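Local coordinates for protein glycoside Hydrolase (Bacteroides uniformis, PDB 5TA0) that probably hydrolyses agarose-type galactans as a family 86 glycoside hydrolase, the deposited variant holding a bound neoagaro-oligosaccharide in an alpha/beta-barrel domain, at residues Asp305-Glu308 with Gln309-Ile313; Ala532-Tyr535 with Leu536-Ile539; Ala262-Lys265 with Gln266-Asp269; Gly177-Ile180 with Lys181-Gly185; Ile66-Leu69 with Arg70-Leu73. One frame throughout, in Å; residues are numbered along the deposited sequence. Where two conformers were deposited one is given.

Contact 1: residues Asp305-Glu308 with Gln309-Ile313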
# COMPACT_ATOMS: atom_id res chain seq x y z
N ASP A 305 0.69 12.17 1.03
CA ASP A 305 0.37 13.57 0.68
C ASP A 305 1.54 14.31 0.04
O ASP A 305 1.33 15.13 -0.86
CB ASP A 305 -0.13 14.37 1.90
CG ASP A 305 -1.61 14.13 2.23
OD1 ASP A 305 -2.25 13.24 1.62
OD2 ASP A 305 -2.11 14.82 3.15
N MET A 306 2.76 14.04 0.48
CA MET A 306 3.90 14.74 -0.07
C MET A 306 4.20 14.32 -1.50
O MET A 306 4.47 15.16 -2.36
CB MET A 306 5.11 14.53 0.84
CG MET A 306 6.21 15.53 0.60
SD MET A 306 7.32 15.70 2.02
CE MET A 306 8.13 17.24 1.60
N ILE A 307 4.11 13.02 -1.77
CA ILE A 307 4.27 12.53 -3.15
C ILE A 307 3.21 13.20 -4.04
O ILE A 307 3.53 13.73 -5.11
CB ILE A 307 4.17 11.00 -3.24
CG1 ILE A 307 5.35 10.33 -2.52
CG2 ILE A 307 4.12 10.55 -4.67
CD1 ILE A 307 5.19 8.83 -2.39
N GLU A 308 1.95 13.19 -3.61
CA GLU A 308 0.88 13.77 -4.43
C GLU A 308 1.06 15.27 -4.63
O GLU A 308 0.92 15.75 -5.76
CB GLU A 308 -0.47 13.53 -3.78
CG GLU A 308 -0.91 12.08 -3.78
CD GLU A 308 -2.16 11.82 -2.96
OE1 GLU A 308 -2.50 10.61 -2.80
OE2 GLU A 308 -2.78 12.77 -2.40
N GLN A 309 1.36 16.00 -3.55
CA GLN A 309 1.47 17.45 -3.65
C GLN A 309 2.63 17.88 -4.54
O GLN A 309 2.48 18.80 -5.36
CB GLN A 309 1.62 18.07 -2.27
CG GLN A 309 1.91 19.58 -2.25
CD GLN A 309 0.72 20.42 -2.68
OE1 GLN A 309 -0.20 20.66 -1.91
NE2 GLN A 309 0.75 20.87 -3.91
N TYR A 310 3.79 17.23 -4.39
CA TYR A 310 4.93 17.61 -5.24
C TYR A 310 4.72 17.17 -6.69
O TYR A 310 5.10 17.89 -7.63
CB TYR A 310 6.29 17.19 -4.68
CG TYR A 310 7.40 17.80 -5.48
CD1 TYR A 310 8.22 17.02 -6.28
CD2 TYR A 310 7.56 19.17 -5.53
CE1 TYR A 310 9.20 17.58 -7.08
CE2 TYR A 310 8.54 19.75 -6.29
CZ TYR A 310 9.36 18.97 -7.07
OH TYR A 310 10.33 19.54 -7.86
N SER A 311 4.07 16.02 -6.90
CA SER A 311 3.67 15.64 -8.25
C SER A 311 2.79 16.70 -8.89
O SER A 311 2.98 17.05 -10.05
CB SER A 311 2.99 14.28 -8.24
OG SER A 311 3.86 13.26 -7.75
N MET A 312 1.83 17.21 -8.13
CA MET A 312 1.01 18.31 -8.67
C MET A 312 1.85 19.53 -9.04
O MET A 312 1.72 20.06 -10.12
CB MET A 312 -0.08 18.71 -7.66
CG MET A 312 -1.22 17.72 -7.63
SD MET A 312 -2.25 17.65 -9.12
CE MET A 312 -2.99 19.28 -9.03
N ILE A 313 2.74 19.94 -8.15
CA ILE A 313 3.55 21.15 -8.41
C ILE A 313 4.44 20.96 -9.65
O ILE A 313 4.46 21.79 -10.55
CB ILE A 313 4.40 21.51 -7.18
CG1 ILE A 313 3.50 22.06 -6.06
CG2 ILE A 313 5.52 22.51 -7.52
CD1 ILE A 313 4.13 22.06 -4.70

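Contact 2: residues Ala532-Tyr535 with Leu536-Ile539. With EDO (1,2-ethanediol), chain I.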
# COMPACT_ATOMS: atom_id res chain seq x y z
N ALA A 532 -2.39 22.60 -2.56
CA ALA A 532 -1.93 23.99 -2.48
C ALA A 532 -1.01 24.34 -3.65
O ALA A 532 -0.50 23.48 -4.38
CB ALA A 532 -1.21 24.22 -1.16
N THR A 533 -0.76 25.63 -3.82
CA THR A 533 0.13 26.09 -4.86
C THR A 533 1.60 25.84 -4.56
O THR A 533 2.41 25.88 -5.46
CB THR A 533 -0.03 27.59 -5.15
OG1 THR A 533 0.28 28.34 -3.97
CG2 THR A 533 -1.48 27.92 -5.59
N ASP A 534 1.95 25.62 -3.30
CA ASP A 534 3.34 25.44 -2.89
C ASP A 534 3.38 24.47 -1.71
O ASP A 534 2.34 24.04 -1.22
CB ASP A 534 3.94 26.81 -2.50
CG ASP A 534 5.43 26.90 -2.69
OD1 ASP A 534 6.12 25.88 -2.87
OD2 ASP A 534 5.92 28.06 -2.66
N TYR A 535 4.58 24.16 -1.24
CA TYR A 535 4.77 23.15 -0.21
C TYR A 535 6.11 23.36 0.50
O TYR A 535 6.87 24.25 0.12
CB TYR A 535 4.66 21.74 -0.86
CG TYR A 535 5.95 21.17 -1.40
CD1 TYR A 535 6.34 19.86 -1.10
CD2 TYR A 535 6.79 21.94 -2.22
CE1 TYR A 535 7.55 19.35 -1.57
CE2 TYR A 535 7.98 21.43 -2.71
CZ TYR A 535 8.36 20.12 -2.38
OH TYR A 535 9.56 19.62 -2.85
N LEU A 536 6.35 22.57 1.54
CA LEU A 536 7.68 22.43 2.18
C LEU A 536 8.29 23.77 2.62
O LEU A 536 9.24 24.27 2.02
CB LEU A 536 8.64 21.65 1.27
CG LEU A 536 9.97 21.20 1.93
CD1 LEU A 536 9.77 20.45 3.23
CD2 LEU A 536 10.75 20.36 0.93
N LYS A 537 7.71 24.32 3.68
CA LYS A 537 8.12 25.64 4.19
C LYS A 537 8.69 25.49 5.60
O LYS A 537 8.14 24.79 6.45
CB LYS A 537 6.93 26.60 4.19
CG LYS A 537 6.31 26.86 2.82
CD LYS A 537 7.30 27.45 1.83
CE LYS A 537 6.69 27.70 0.46
NZ LYS A 537 7.73 28.11 -0.52
N GLU A 538 9.82 26.16 5.84
CA GLU A 538 10.46 26.18 7.16
C GLU A 538 9.66 27.01 8.15
O GLU A 538 9.11 28.06 7.81
CB GLU A 538 11.86 26.81 7.07
CG GLU A 538 12.86 26.07 6.21
CD GLU A 538 14.16 26.85 5.98
OE1 GLU A 538 14.34 27.94 6.56
OE2 GLU A 538 14.99 26.37 5.18
N ILE A 539 9.59 26.51 9.37
CA ILE A 539 8.84 27.14 10.46
C ILE A 539 9.77 28.01 11.32
O ILE A 539 10.72 27.51 11.92
CB ILE A 539 8.15 26.11 11.36
CG1 ILE A 539 7.12 25.28 10.55
CG2 ILE A 539 7.44 26.80 12.53
CD1 ILE A 539 6.73 23.98 11.24
C1 EDO I . 1.63 25.26 -9.17
O1 EDO I . 1.61 24.52 -7.95
C2 EDO I . 0.21 25.63 -9.53
O2 EDO I . -0.45 26.20 -8.40

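Contact 3: residues Ala262-Lys265 with Gln266-Asp269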
# COMPACT_ATOMS: atom_id res chain seq x y z
N ALA A 262 16.76 14.91 -1.71
CA ALA A 262 17.75 14.14 -2.47
C ALA A 262 17.18 12.95 -3.24
O ALA A 262 17.81 12.46 -4.16
CB ALA A 262 18.83 13.63 -1.52
N ARG A 263 15.99 12.48 -2.82
CA ARG A 263 15.46 11.20 -3.29
C ARG A 263 14.14 11.41 -4.05
O ARG A 263 14.19 11.71 -5.24
CB ARG A 263 15.40 10.20 -2.15
CG ARG A 263 16.77 9.92 -1.56
CD ARG A 263 16.67 8.83 -0.54
NE ARG A 263 17.94 8.66 0.16
CZ ARG A 263 18.34 7.53 0.73
NH1 ARG A 263 17.65 6.42 0.63
NH2 ARG A 263 19.51 7.51 1.37
N TRP A 264 12.99 11.31 -3.38
CA TRP A 264 11.70 11.45 -4.10
C TRP A 264 11.55 12.75 -4.89
O TRP A 264 11.01 12.73 -6.01
CB TRP A 264 10.48 11.15 -3.20
CG TRP A 264 10.08 9.71 -3.34
CD1 TRP A 264 10.50 8.65 -2.59
CD2 TRP A 264 9.29 9.17 -4.39
NE1 TRP A 264 9.96 7.47 -3.07
CE2 TRP A 264 9.23 7.76 -4.19
CE3 TRP A 264 8.58 9.73 -5.46
CZ2 TRP A 264 8.57 6.92 -5.07
CZ3 TRP A 264 7.91 8.88 -6.32
CH2 TRP A 264 7.90 7.49 -6.11
N LYS A 265 12.02 13.87 -4.35
CA LYS A 265 11.97 15.12 -5.11
C LYS A 265 12.71 14.97 -6.45
O LYS A 265 12.19 15.34 -7.51
CB LYS A 265 12.52 16.29 -4.30
CG LYS A 265 12.40 17.67 -4.97
CD LYS A 265 13.74 18.05 -5.61
CE LYS A 265 13.98 19.54 -5.91
NZ LYS A 265 13.20 20.12 -7.02
N GLN A 266 13.93 14.45 -6.40
CA GLN A 266 14.74 14.24 -7.59
C GLN A 266 14.16 13.20 -8.52
O GLN A 266 14.26 13.36 -9.74
CB GLN A 266 16.18 13.86 -7.22
CG GLN A 266 16.94 14.86 -6.36
CD GLN A 266 16.98 16.26 -6.94
OE1 GLN A 266 17.11 16.44 -8.16
NE2 GLN A 266 16.81 17.25 -6.09
N PHE A 267 13.59 12.12 -7.98
CA PHE A 267 13.00 11.12 -8.83
C PHE A 267 11.82 11.70 -9.64
O PHE A 267 11.72 11.50 -10.85
CB PHE A 267 12.53 9.91 -8.03
CG PHE A 267 11.89 8.84 -8.86
CD1 PHE A 267 12.59 8.13 -9.81
CD2 PHE A 267 10.55 8.52 -8.68
CE1 PHE A 267 12.01 7.11 -10.55
CE2 PHE A 267 9.95 7.52 -9.44
CZ PHE A 267 10.66 6.82 -10.36
N ILE A 268 10.97 12.49 -8.97
CA ILE A 268 9.88 13.14 -9.67
C ILE A 268 10.44 14.09 -10.72
O ILE A 268 9.93 14.10 -11.86
CB ILE A 268 8.93 13.83 -8.66
CG1 ILE A 268 8.18 12.75 -7.85
CG2 ILE A 268 7.98 14.81 -9.33
CD1 ILE A 268 7.44 13.26 -6.62
N ASP A 269 11.46 14.88 -10.36
CA ASP A 269 12.03 15.84 -11.31
C ASP A 269 12.69 15.19 -12.52
O ASP A 269 12.62 15.72 -13.62
CB ASP A 269 13.07 16.72 -10.62
CG ASP A 269 12.48 17.71 -9.65
OD1 ASP A 269 11.24 17.89 -9.57
OD2 ASP A 269 13.27 18.33 -8.91

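Contact 4: residues Gly177-Ile180 with Lys181-Gly185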
# COMPACT_ATOMS: atom_id res chain seq x y z
N GLY A 177 12.76 -5.65 -21.67
CA GLY A 177 11.77 -5.58 -22.77
C GLY A 177 11.70 -6.88 -23.56
O GLY A 177 10.60 -7.35 -23.86
N ARG A 178 12.84 -7.48 -23.87
CA ARG A 178 12.84 -8.75 -24.61
C ARG A 178 12.23 -9.86 -23.77
O ARG A 178 11.48 -10.68 -24.26
CB ARG A 178 14.23 -9.14 -25.07
CG ARG A 178 14.79 -8.29 -26.20
CD ARG A 178 16.14 -8.85 -26.60
NE ARG A 178 16.69 -8.15 -27.75
CZ ARG A 178 16.28 -8.32 -29.00
NH1 ARG A 178 15.37 -9.22 -29.29
NH2 ARG A 178 16.81 -7.55 -29.96
N TYR A 179 12.55 -9.90 -22.48
CA TYR A 179 11.99 -10.92 -21.61
C TYR A 179 10.46 -10.89 -21.68
O TYR A 179 9.80 -11.94 -21.83
CB TYR A 179 12.44 -10.68 -20.15
CG TYR A 179 11.87 -11.68 -19.18
CD1 TYR A 179 10.65 -11.44 -18.56
CD2 TYR A 179 12.52 -12.87 -18.93
CE1 TYR A 179 10.07 -12.39 -17.72
CE2 TYR A 179 12.00 -13.81 -18.05
CZ TYR A 179 10.77 -13.57 -17.46
OH TYR A 179 10.21 -14.49 -16.61
N ILE A 180 9.89 -9.72 -21.51
CA ILE A 180 8.44 -9.55 -21.49
C ILE A 180 7.86 -10.02 -22.83
O ILE A 180 6.90 -10.81 -22.87
CB ILE A 180 8.02 -8.10 -21.17
CG1 ILE A 180 8.45 -7.69 -19.75
CG2 ILE A 180 6.52 -7.89 -21.34
CD1 ILE A 180 8.58 -6.20 -19.58
N LYS A 181 8.48 -9.58 -23.93
CA LYS A 181 7.99 -9.92 -25.27
C LYS A 181 8.06 -11.42 -25.56
O LYS A 181 7.16 -11.97 -26.19
CB LYS A 181 8.82 -9.15 -26.27
CG LYS A 181 8.43 -9.41 -27.73
CD LYS A 181 9.24 -8.51 -28.65
CE LYS A 181 8.97 -8.76 -30.14
NZ LYS A 181 9.51 -10.06 -30.63
N GLU A 182 9.14 -12.07 -25.12
CA GLU A 182 9.42 -13.47 -25.44
C GLU A 182 8.65 -14.45 -24.56
O GLU A 182 8.14 -15.47 -25.03
CB GLU A 182 10.92 -13.79 -25.35
CG GLU A 182 11.84 -13.02 -26.30
CD GLU A 182 11.79 -13.45 -27.74
OE1 GLU A 182 10.99 -14.33 -28.12
OE2 GLU A 182 12.60 -12.87 -28.50
N TYR A 183 8.54 -14.16 -23.27
CA TYR A 183 7.93 -15.11 -22.35
C TYR A 183 6.39 -15.06 -22.36
O TYR A 183 5.74 -16.11 -22.40
CB TYR A 183 8.45 -14.87 -20.92
CG TYR A 183 7.69 -15.72 -19.92
CD1 TYR A 183 7.70 -17.11 -20.01
CD2 TYR A 183 6.88 -15.14 -18.94
CE1 TYR A 183 6.95 -17.89 -19.16
CE2 TYR A 183 6.13 -15.92 -18.06
CZ TYR A 183 6.17 -17.30 -18.18
OH TYR A 183 5.41 -18.12 -17.38
N PHE A 184 5.78 -13.88 -22.29
CA PHE A 184 4.32 -13.77 -22.06
C PHE A 184 3.53 -13.95 -23.35
O PHE A 184 3.98 -13.58 -24.43
CB PHE A 184 3.97 -12.44 -21.41
CG PHE A 184 4.56 -12.27 -20.01
CD1 PHE A 184 3.96 -12.86 -18.90
CD2 PHE A 184 5.74 -11.55 -19.83
CE1 PHE A 184 4.51 -12.70 -17.64
CE2 PHE A 184 6.31 -11.42 -18.59
CZ PHE A 184 5.68 -11.97 -17.49
N GLY A 185 2.32 -14.47 -23.20
CA GLY A 185 1.36 -14.57 -24.30
C GLY A 185 0.08 -13.86 -23.95
O GLY A 185 0.10 -12.78 -23.38
O HOH W 1 15.13 -12.02 -27.61

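Contact 5: residues Ile66-Leu69 with Arg70-Leu73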
# COMPACT_ATOMS: atom_id res chain seq x y z
N ILE A 66 -4.36 -29.50 2.52
CA ILE A 66 -5.48 -29.30 1.59
C ILE A 66 -5.03 -29.71 0.17
O ILE A 66 -4.05 -29.19 -0.37
CB ILE A 66 -5.99 -27.84 1.64
CG1 ILE A 66 -6.52 -27.50 3.04
CG2 ILE A 66 -7.10 -27.64 0.60
CD1 ILE A 66 -6.94 -26.06 3.20
N ALA A 67 -5.77 -30.66 -0.42
CA ALA A 67 -5.39 -31.25 -1.69
C ALA A 67 -5.52 -30.24 -2.83
O ALA A 67 -4.61 -30.14 -3.65
CB ALA A 67 -6.25 -32.47 -1.99
N ASP A 68 -6.63 -29.52 -2.86
CA ASP A 68 -6.84 -28.45 -3.85
C ASP A 68 -6.78 -27.11 -3.12
O ASP A 68 -7.80 -26.50 -2.79
CB ASP A 68 -8.13 -28.63 -4.64
CG ASP A 68 -8.21 -27.69 -5.84
OD1 ASP A 68 -7.40 -26.74 -5.93
OD2 ASP A 68 -9.09 -27.89 -6.72
N LEU A 69 -5.56 -26.65 -2.92
CA LEU A 69 -5.33 -25.43 -2.16
C LEU A 69 -5.73 -24.17 -2.93
O LEU A 69 -6.21 -23.21 -2.33
CB LEU A 69 -3.88 -25.35 -1.69
CG LEU A 69 -3.56 -24.19 -0.75
CD1 LEU A 69 -4.30 -24.29 0.58
CD2 LEU A 69 -2.06 -24.15 -0.52
N ARG A 70 -5.54 -24.15 -4.25
CA ARG A 70 -6.05 -23.02 -5.05
C ARG A 70 -7.56 -22.83 -4.86
O ARG A 70 -8.05 -21.71 -4.75
CB ARG A 70 -5.78 -23.18 -6.53
CG ARG A 70 -4.34 -23.06 -6.93
CD ARG A 70 -4.18 -23.14 -8.45
NE ARG A 70 -2.78 -23.26 -8.83
CZ ARG A 70 -2.05 -24.37 -8.79
NH1 ARG A 70 -2.60 -25.52 -8.40
NH2 ARG A 70 -0.76 -24.34 -9.13
N ASP A 71 -8.32 -23.93 -4.88
CA ASP A 71 -9.76 -23.81 -4.71
C ASP A 71 -10.14 -23.22 -3.35
O ASP A 71 -11.11 -22.47 -3.23
CB ASP A 71 -10.45 -25.16 -4.90
CG ASP A 71 -11.97 -25.04 -4.87
OD1 ASP A 71 -12.52 -24.37 -5.75
OD2 ASP A 71 -12.58 -25.53 -3.91
N ASP A 72 -9.38 -23.59 -2.33
CA ASP A 72 -9.67 -23.09 -1.00
C ASP A 72 -9.26 -21.62 -0.84
O ASP A 72 -10.07 -20.76 -0.47
CB ASP A 72 -9.01 -23.97 0.06
CG ASP A 72 -9.63 -23.78 1.44
OD1 ASP A 72 -9.03 -23.07 2.28
OD2 ASP A 72 -10.73 -24.32 1.69
N LEU A 73 -8.02 -21.30 -1.17
CA LEU A 73 -7.53 -19.96 -0.91
C LEU A 73 -7.99 -18.95 -1.94
O LEU A 73 -8.51 -17.88 -1.59
CB LEU A 73 -6.01 -19.98 -0.81
CG LEU A 73 -5.31 -18.67 -0.44
CD1 LEU A 73 -5.95 -17.91 0.71
CD2 LEU A 73 -3.83 -18.96 -0.16
O HOH W 2 -5.56 -26.28 -8.19
O HOH W 3 -4.79 -26.36 -6.26

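Contact 1: residues Asp305-Glu308 with Gln309-Ile313
Gln309 is anchored to Asp305 one turn back on helix 298-315: its N donates to Asp305 O at 2.8 Å, and its CB rests 3.3 Å from Asp305 O. This helix joins strands 277-285 and 321-326 of the parallel barrel. Met312 N donates to Glu308 O at 2.9 Å, and Met312 CG lies 3.5 Å from Glu308 O. Beyond CB, the side chain of Glu308 leads away from Gln309-Ile313. With CG anti to the carbonyl carbon (chi1 -68°) and the chain extended beyond it, the carboxylate is carried to Lys529, Arg360 and the hydroxyl of Tyr531. Asp305 engages the same lysine and arginine, and Arg563 as well. Gln309, bent at chi2, sends NE2 to Ala532 O on strand 523-538. Ser311 turns the other way, towards the helix itself. Its OG, beside the backbone N, donates to Ile307 O at 2.7 Å, while Ser311 N donates to Ile307 O at 3.0 Å. The hydroxyl lies 37° above the carbonyl plane and the amide approaches from the opposite face, so two donors grip one oxygen without competing for the same side. Ile307 CG2, 4.1 Å from Ser311 OG, follows the same flank, where both residues touch Phe278 of the barrel. The chemistry implies a helix with two distinct flanks: one on which a buried hydroxyl is satisfied by its own backbone, and one with buried acids probably kept charged by nearby cations, of which Lys529 and Arg563 come from the beta-rich region.

Contact 2: residues Ala532-Tyr535 with Leu536-Ile539
A G1 beta bulge interrupts strand 523-538 at Leu536 and Lys537, which both face Val632 of strand 631-642. The positive phi of Leu536 (55°) is the backbone mark of this bulge. Immediately before it, the Tyr535 ring is covered on one face by Leu536: CB sits 3.6 Å from the ring centroid and only 6° off the normal, a CH-pi contact over the centre of the ring. Tyr535 CG lies between its backbone N and carbonyl carbon (chi1 88°), which stands the ring beside the leucine, the two side chains pointing the same way. At its far end the phenol hydroxyl bonds with Trp260 NE1, and the ring leans on helix 298-315. Lys537, bent at chi2, runs back past Tyr535 O towards Asp534; in the conformer given, NZ forms a salt bridge with Asp534 OD2 at 2.8 Å, arriving from above the carboxylate plane. The other oxygen, Asp534 OD1, accepts from Tyr535 N at 2.8 Å on its anti side, tilted out of the carboxylate plane, which helps to fix the carboxylate's rotation. Thr533 O receives a bond from O1 of a 1,2-ethanediol, probably from the crystallisation liquor, at 2.9 Å. The aspartate thus links a backbone N and the lysine charge across the bulge, one oxygen to each.

Contact 3: residues Ala262-Lys265 with Gln266-Asp269
The indole of Trp264 receives the edge of Phe267 on one face, in a T-shaped pair: the six-membered ring and the phenyl ring have centroids 5.2 Å apart and planes at 83°. The nearest atoms are Trp264 CZ3 and Phe267 CD2, 3.6 Å apart. At the rim of the indole, in its plane, comes Ile268, whose CD1 lies 3.9 Å from Trp264 CE3. Beyond the helix Tyr245 stacks on the indole and Phe278 meets it edge-to-face, while Trp264 NE1 bonds to Thr247 OG1. Trp264 thus packs towards strands 242-247 and 277-285 of the alpha/beta barrel, between which helix 264-271 lies in the chain, while Phe267 also meets helix 219-236 through an edge-to-face pair with His226. Arg263 holds the N-cap position, right after helix 258-262, and its O accepts from Phe267 N at 2.8 Å as the new helix begins. On the flank facing helix 298-315, Lys265 and Asp269 form an i to i+4 salt bridge in the lysine conformer given, NZ meeting OD2 at 2.6 Å on the syn lone pair. Lys265 CG points away from the backbone N (chi1 -175°), and bends at chi2 and chi4 then swing the chain along the helix towards the aspartate. The hydroxyl of Tyr310 bonds to both Lys265 NZ and Asp269 OD1, closing a three-membered polar cluster. Gln266 CG packs 3.4 Å from Ala262 O, and its NE2 turns back to Asn261 O.

Contact 4: residues Gly177-Ile180 with Lys181-Gly185
Lys181, Glu182 and Tyr183 donate their backbone N to the carbonyls of Gly177, Arg178 and Tyr179 in regular i to i+4 bonds, whereas the next one, Phe184 N to Ile180 O, is weak at 3.3 Å, and Phe184 has already left helical angles (psi 150°). This is the last part of helix 170-183, a helix of the alpha/beta barrel packed against helices 86-94, 107-123 and 219-236. Tyr179 and Tyr183, one turn apart, point the same way with ring planes 33° apart, and Tyr183 CB lies over one face of the Tyr179 ring. Phe184 then folds back across the end of the helix. Its CG is anti to the carbonyl carbon (chi1 -64°), which sets CE2 4.0 Å from Tyr179 CE1 and CD2 4.0 Å from Ile180 CG2. Tyr183 CD2 stands 3.5 Å above the Phe184 ring plane, over its centre, while Ile180 O lies at the ring's edge, 3.3 Å from Phe184 CD2. That carbonyl is not left to the weak backbone bond alone, since Lys194 NZ also donates to it. The Tyr183 hydroxyl reaches Glu192. The opposite charges on the more exposed flank do not touch: Arg178 pairs through NE with Glu174, and one water, accepting from Arg178 NH1 at 3.3 Å and donating to Glu182 OE2 at 2.8 Å, spans the gap between them.

Contact 5: residues Ile66-Leu69 with Arg70-Leu73
Asp68 caps helix 69-76 from the N-cap position: its OD1 accepts from Asp71 N at 3.1 Å, the donor lying 62° above the carboxylate plane. CG is turned away from the backbone N of Asp68 (chi1 -169°), which brings the carboxylate over the first turn. Water extends the cap, because one molecule donates to Asp68 OD1 at 2.7 Å and accepts from Arg70 N at 3.1 Å. A second water site joins Asp68 OD1 to Arg70 NH1, but it lies too close to the first for both to be filled at once, and the two are probably alternatives. Arg70 makes its direct bonds elsewhere, with Asp61 and with Ile55 O. The capped turn proceeds through a weak bond from Asp72 N to Asp68 O at 3.3 Å and a nearly straight one from Leu73 N to Leu69 O at 2.9 Å (175°). Asp71 CB lies 3.5 Å from Asp68 CG, the two side chains crossing at about a right angle; Asp71 sends its carboxylate to Arg75, and Asp72 goes to Lys76 and Tyr407. Leu69 and Leu73 press on the same tyrosine. Ile66, in the loop ahead of the helix, reaches across with CD1 to 3.9 Å from Asp72 CG.

Overall arrangement
Contacts 1, 2 and 3 form one continuous patch, whereas contacts 4 and 5 stand apart from it and do not touch each other; the centres of contacts 2 and 5 are about 52 Å apart. Contact 1 is the buried middle piece. Tyr310 of its helix faces contact 3 through its hydroxyl and contact 2 through its ring, which meets that of Tyr535, linking two barrel helices to the bulged strand. Contacts 1 and 4 are mostly buried, yet the first is rich in paired charges and the second in aromatic rings. Contacts 3 and 5 are partly buried helix beginnings, with Arg263 and Asp68 at the N-cap, only the aspartate making a side-chain capping bond. Contact 2 alone is a surface contact, its touching residues partly exposed.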